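Local coordinates for trafficking protein particle complex subunit 3 (Naegleria fowleri, PDB 6AQ3) that is a subunit of the TRAPP complex, probably a Bet3-type tethering component in vesicle transport, and carries a covalently bound palmitic acid, at residues C[38-42]-C[55-59]; C[43-49]-C[136-141]. One frame throughout, in Å; residues are numbered along the deposited sequence.

The two contacts adjoin in sequence, and their centres lie about 12 Å apart. Interaction 1 packs the C-terminal turn of helix 25-42 against an early turn of helix 49-75; interaction 2 takes the loop between those helices and lays it against residues 136-141, at the end of helix 134-138. The segments alternate along the chain, since 43-49 runs directly on from 38-42 and lies before 55-59. Palmitic acid is closer to the helix pair: the side chain of Leu-38 is about 8 Å from a bound lipid, whereas that of Leu-141 is about 14 Å away. Gln-41 of the second subunit packs on interaction 1, and Tyr-46 of that subunit bonds through its OH to Lys-44 NZ beside interaction 2.

Interaction 1: residues C[38-42]-C[55-59]; sequences LVTQM and QLEKM
Met-42 pushes its thioether into the side of helix 49-75, filling the hollow between Gln-55 CB, Leu-56 CD2 and Met-59 CE, where two consecutive helices of the TRAPP component fold pair as a helical hairpin. Over these turns the axes run roughly antiparallel, 144° apart in direction, and approach to 12.2 Å. The gap is bridged largely by long, unbranched methionines, whose flexible chains settle against branched leucines. Met-42 SD rests on one branch of Leu-56, CD2, at 3.7 Å, the two side chains sliding past in opposite directions. The Met-42 chain is straight through chi2 and then bends at chi3 (66°), which turns CE toward Gln-55. Met-59 comes from the other helix to meet Met-42 tip to tip, its CE 3.9 Å from Met-42 SD. Leu-38, one turn before Met-42, slides alongside Met-59 and offers both methyls to it: CD2 lies 3.6 Å from Met-59 SD, and CD1 faces the sulfur and CE more loosely. Leu-56 in turn is the bump received among Met-42, Leu-38 and Val-39: its CD2 lies 4.3 Å from Leu-38 CD2, and its CD1 4.4 Å from CG2 of Val-39, which also touches Tyr-143. From the second subunit, Gln-41 packs on Leu-38, Met-42 and Met-59, so this apolar layer also belongs to the dimer. At its edge, Met-42 CE lies 3.6 Å from Gln-55 CB.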
loop_
_atom_site.group_PDB
_atom_site.type_symbol
_atom_site.label_atom_id
_atom_site.label_comp_id
_atom_site.label_asym_id
_atom_site.label_seq_id
_atom_site.Cartn_x
_atom_site.Cartn_y
_atom_site.Cartn_z
ATOM N N LEU C 38 5.820 4.274 3.580
ATOM C CA LEU C 38 5.958 5.504 2.804
ATOM C C LEU C 38 6.020 6.722 3.722
ATOM O O LEU C 38 6.936 7.545 3.607
ATOM C CB LEU C 38 4.807 5.625 1.798
ATOM C CG LEU C 38 4.638 6.971 1.066
ATOM C CD1 LEU C 38 5.887 7.358 0.255
ATOM C CD2 LEU C 38 3.437 6.912 0.161
ATOM N N VAL C 39 5.056 6.855 4.643
ATOM C CA VAL C 39 5.055 8.009 5.550
ATOM C C VAL C 39 6.320 8.010 6.390
ATOM O O VAL C 39 6.965 9.051 6.566
ATOM C CB VAL C 39 3.805 8.007 6.442
ATOM C CG1 VAL C 39 3.796 9.228 7.346
ATOM C CG2 VAL C 39 2.532 7.909 5.608
ATOM N N THR C 40 6.730 6.827 6.868
ATOM C CA THR C 40 7.948 6.712 7.666
ATOM C C THR C 40 9.159 7.188 6.883
ATOM O O THR C 40 9.982 7.945 7.401
ATOM C CB THR C 40 8.137 5.265 8.123
ATOM O OG1 THR C 40 7.082 4.921 9.030
ATOM C CG2 THR C 40 9.527 5.062 8.814
ATOM N N GLN C 41 9.264 6.787 5.616
ATOM C CA GLN C 41 10.371 7.258 4.798
ATOM C C GLN C 41 10.336 8.776 4.621
ATOM O O GLN C 41 11.374 9.440 4.697
ATOM C CB GLN C 41 10.345 6.532 3.450
ATOM C CG GLN C 41 11.305 7.102 2.414
ATOM C CD GLN C 41 12.757 6.915 2.773
ATOM O OE1 GLN C 41 13.108 6.016 3.540
ATOM N NE2 GLN C 41 13.622 7.759 2.202
ATOM N N MET C 42 9.153 9.345 4.407
ATOM C CA MET C 42 9.062 10.795 4.262
ATOM C C MET C 42 9.378 11.530 5.564
ATOM O O MET C 42 9.991 12.598 5.535
ATOM C CB MET C 42 7.688 11.187 3.739
ATOM C CG MET C 42 7.416 10.602 2.362
ATOM S SD MET C 42 5.803 11.038 1.746
ATOM C CE MET C 42 6.024 12.799 1.556
ATOM N N GLN C 55 2.923 16.449 -0.405
ATOM C CA GLN C 55 3.318 15.354 -1.286
ATOM C C GLN C 55 2.405 14.142 -1.136
ATOM O O GLN C 55 2.171 13.413 -2.110
ATOM C CB GLN C 55 4.767 14.969 -1.014
ATOM C CG GLN C 55 5.735 15.906 -1.674
ATOM C CD GLN C 55 5.595 15.865 -3.179
ATOM O OE1 GLN C 55 5.630 14.785 -3.783
ATOM N NE2 GLN C 55 5.415 17.037 -3.796
ATOM N N LEU C 56 1.894 13.896 0.075
ATOM C CA LEU C 56 0.960 12.798 0.263
ATOM C C LEU C 56 -0.318 13.065 -0.521
ATOM O O LEU C 56 -0.885 12.155 -1.142
ATOM C CB LEU C 56 0.671 12.609 1.763
ATOM C CG LEU C 56 1.821 12.002 2.579
ATOM C CD1 LEU C 56 1.545 11.964 4.108
ATOM C CD2 LEU C 56 2.101 10.589 2.035
ATOM N N GLU C 57 -0.765 14.323 -0.527
ATOM C CA GLU C 57 -1.950 14.689 -1.284
ATOM C C GLU C 57 -1.727 14.514 -2.781
ATOM O O GLU C 57 -2.600 13.995 -3.485
ATOM C CB GLU C 57 -2.326 16.132 -0.974
ATOM C CG GLU C 57 -3.761 16.492 -1.331
ATOM C CD GLU C 57 -3.943 16.827 -2.806
ATOM O OE1 GLU C 57 -2.924 17.026 -3.511
ATOM O OE2 GLU C 57 -5.115 16.884 -3.254
ATOM N N LYS C 58 -0.561 14.920 -3.279
ATOM C CA LYS C 58 -0.275 14.799 -4.704
ATOM C C LYS C 58 -0.187 13.338 -5.132
ATOM O O LYS C 58 -0.563 12.999 -6.258
ATOM C CB LYS C 58 1.007 15.555 -5.046
ATOM N N MET C 59 0.317 12.471 -4.259
ATOM C CA MET C 59 0.307 11.045 -4.543
ATOM C C MET C 59 -1.128 10.545 -4.656
ATOM O O MET C 59 -1.452 9.763 -5.557
ATOM C CB MET C 59 1.065 10.291 -3.442
ATOM C CG MET C 59 2.594 10.457 -3.509
ATOM S SD MET C 59 3.414 9.852 -1.998
ATOM C CE MET C 59 5.006 10.653 -2.093
#

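Interaction 2: residues C[43-49]-C[136-141]; sequences LKDYEDV and IKQKRL
The loop after helix 25-42, together with Val-49, the first residue of helix 49-75, meets the Schellman motif that ends helix 134-138; Val-49 has the largest share of the contact. Its two methyls part around the turn. CG1 lies 3.6 Å from Leu-141 CA, against the backbone of the last residue of the motif, and CG2 lies 3.6 Å from Lys-139 CD. A beta-branched side chain suits this place because one short residue can cover two neighbours at once. With CG1 anti to the backbone N (chi1 168°), CG2 is left to meet the lysine, whose aliphatic chain crosses Val-49 at about a right angle.

Leu-43 completes the apolar layer with both of its branches. CD1 meets Leu-141 CD2 tip to tip at 4.1 Å, and CD2 reaches Ile-136 CD1 at 4.2 Å. Leu-43 and Leu-141 also both touch Ile-52, so helix 49-75 backs this layer. In the Schellman motif itself, Arg-140 takes a positive phi (56°) and two bonds return into the last helical turn, Arg-140 N to Lys-137 O and, weakly, Leu-141 N to Ile-136 O. The chain thereby turns out of the helix and presents Leu-141 to Val-49, while Arg-140 points away and its NH2 bonds to Tyr-142 OH.

On the loop side, a type I turn from Asp-45 to Asp-48 carries the carbonyl of Tyr-46. Lys-139 runs extended to CE and bends at chi4 (138°), bringing NZ within 3.3 Å of Tyr-46 O, a weak hydrogen bond on the solvent-exposed side of the contact. Asp-48 then caps the following helix, its OD1 accepting a bond from Ala-51 N.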
loop_
_atom_site.group_PDB
_atom_site.type_symbol
_atom_site.label_atom_id
_atom_site.label_comp_id
_atom_site.label_asym_id
_atom_site.label_seq_id
_atom_site.Cartn_x
_atom_site.Cartn_y
_atom_site.Cartn_z
ATOM N N LEU C 43 9.005 10.967 6.718
ATOM C CA LEU C 43 9.250 11.656 7.981
ATOM C C LEU C 43 10.730 11.892 8.275
ATOM O O LEU C 43 11.041 12.603 9.234
ATOM C CB LEU C 43 8.578 10.918 9.142
ATOM C CG LEU C 43 7.103 11.307 9.215
ATOM C CD1 LEU C 43 6.379 10.408 10.190
ATOM C CD2 LEU C 43 6.997 12.805 9.616
ATOM N N LYS C 44 11.645 11.357 7.468
ATOM C CA LYS C 44 13.041 11.740 7.626
ATOM C C LYS C 44 13.204 13.246 7.422
ATOM O O LYS C 44 14.101 13.864 8.012
ATOM C CB LYS C 44 13.913 10.950 6.661
ATOM C CG LYS C 44 13.839 9.432 6.886
ATOM C CD LYS C 44 14.965 8.728 6.117
ATOM C CE LYS C 44 14.999 7.240 6.334
ATOM N NZ LYS C 44 16.241 6.658 5.748
ATOM N N ASP C 45 12.361 13.849 6.571
ATOM C CA ASP C 45 12.367 15.295 6.328
ATOM C C ASP C 45 11.524 15.962 7.421
ATOM O O ASP C 45 10.488 16.586 7.178
ATOM C CB ASP C 45 11.847 15.607 4.933
ATOM N N TYR C 46 12.019 15.827 8.657
ATOM C CA TYR C 46 11.186 16.187 9.796
ATOM C C TYR C 46 10.956 17.693 9.911
ATOM O O TYR C 46 10.025 18.098 10.619
ATOM C CB TYR C 46 11.776 15.625 11.100
ATOM C CG TYR C 46 13.140 16.149 11.525
ATOM C CD1 TYR C 46 13.283 17.427 12.056
ATOM C CD2 TYR C 46 14.274 15.348 11.440
ATOM C CE1 TYR C 46 14.509 17.900 12.451
ATOM C CE2 TYR C 46 15.515 15.816 11.851
ATOM C CZ TYR C 46 15.619 17.092 12.351
ATOM O OH TYR C 46 16.830 17.584 12.753
ATOM N N GLU C 47 11.712 18.525 9.204
ATOM C CA GLU C 47 11.581 19.963 9.403
ATOM C C GLU C 47 10.549 20.623 8.503
ATOM O O GLU C 47 10.295 21.822 8.679
ATOM C CB GLU C 47 12.936 20.660 9.251
ATOM C CG GLU C 47 13.588 21.017 10.598
ATOM C CD GLU C 47 15.078 20.749 10.611
ATOM O OE1 GLU C 47 15.550 20.013 9.721
ATOM O OE2 GLU C 47 15.780 21.268 11.510
ATOM N N ASP C 48 10.018 19.913 7.491
ATOM C CA ASP C 48 9.002 20.480 6.610
ATOM C C ASP C 48 7.849 19.477 6.506
ATOM O O ASP C 48 7.637 18.789 5.504
ATOM C CB ASP C 48 9.579 20.886 5.254
ATOM C CG ASP C 48 8.587 21.700 4.421
ATOM O OD1 ASP C 48 7.449 21.927 4.891
ATOM O OD2 ASP C 48 8.963 22.183 3.333
ATOM N N VAL C 49 7.115 19.374 7.609
ATOM C CA VAL C 49 5.969 18.483 7.696
ATOM C C VAL C 49 4.886 18.921 6.727
ATOM O O VAL C 49 4.165 18.087 6.158
ATOM C CB VAL C 49 5.486 18.422 9.163
ATOM C CG1 VAL C 49 4.131 17.761 9.281
ATOM C CG2 VAL C 49 6.527 17.707 10.003
ATOM N N ILE C 136 6.101 15.780 16.056
ATOM C CA ILE C 136 5.352 15.587 14.823
ATOM C C ILE C 136 3.881 15.953 15.027
ATOM O O ILE C 136 3.227 16.478 14.114
ATOM C CB ILE C 136 5.518 14.144 14.307
ATOM C CG1 ILE C 136 6.993 13.834 14.046
ATOM C CG2 ILE C 136 4.715 13.932 13.030
ATOM C CD1 ILE C 136 7.684 14.834 13.182
ATOM N N LYS C 137 3.311 15.625 16.194
ATOM C CA LYS C 137 1.923 16.017 16.457
ATOM C C LYS C 137 1.783 17.530 16.470
ATOM O O LYS C 137 0.827 18.075 15.920
ATOM C CB LYS C 137 1.429 15.458 17.794
ATOM C CG LYS C 137 1.186 13.971 17.834
ATOM C CD LYS C 137 0.828 13.495 19.258
ATOM C CE LYS C 137 -0.411 14.211 19.783
ATOM N NZ LYS C 137 -0.945 13.582 21.026
ATOM N N GLN C 138 2.727 18.219 17.116
ATOM C CA GLN C 138 2.675 19.671 17.204
ATOM C C GLN C 138 2.779 20.301 15.823
ATOM O O GLN C 138 2.209 21.374 15.582
ATOM C CB GLN C 138 3.788 20.172 18.129
ATOM N N LYS C 139 3.513 19.658 14.915
ATOM C CA LYS C 139 3.624 20.120 13.541
ATOM C C LYS C 139 2.441 19.711 12.680
ATOM O O LYS C 139 2.394 20.073 11.494
ATOM C CB LYS C 139 4.936 19.615 12.934
ATOM C CG LYS C 139 6.181 20.310 13.506
ATOM C CD LYS C 139 7.443 19.701 12.907
ATOM C CE LYS C 139 8.694 20.018 13.721
ATOM N NZ LYS C 139 9.584 18.809 13.848
ATOM N N ARG C 140 1.485 18.976 13.244
ATOM C CA ARG C 140 0.234 18.617 12.567
ATOM C C ARG C 140 0.486 17.905 11.233
ATOM O O ARG C 140 -0.055 18.270 10.185
ATOM C CB ARG C 140 -0.672 19.845 12.386
ATOM C CG ARG C 140 -1.330 20.227 13.712
ATOM C CD ARG C 140 -2.432 21.257 13.621
ATOM N NE ARG C 140 -3.650 20.617 13.125
ATOM C CZ ARG C 140 -4.530 19.983 13.897
ATOM N NH1 ARG C 140 -4.325 19.886 15.209
ATOM N NH2 ARG C 140 -5.604 19.427 13.361
ATOM N N LEU C 141 1.268 16.832 11.287
ATOM C CA LEU C 141 1.250 15.883 10.182
ATOM C C LEU C 141 -0.157 15.334 10.008
ATOM O O LEU C 141 -0.832 14.985 10.986
ATOM C CB LEU C 141 2.205 14.722 10.475
ATOM C CG LEU C 141 2.105 13.479 9.600
ATOM C CD1 LEU C 141 2.734 13.764 8.249
ATOM C CD2 LEU C 141 2.774 12.284 10.307
#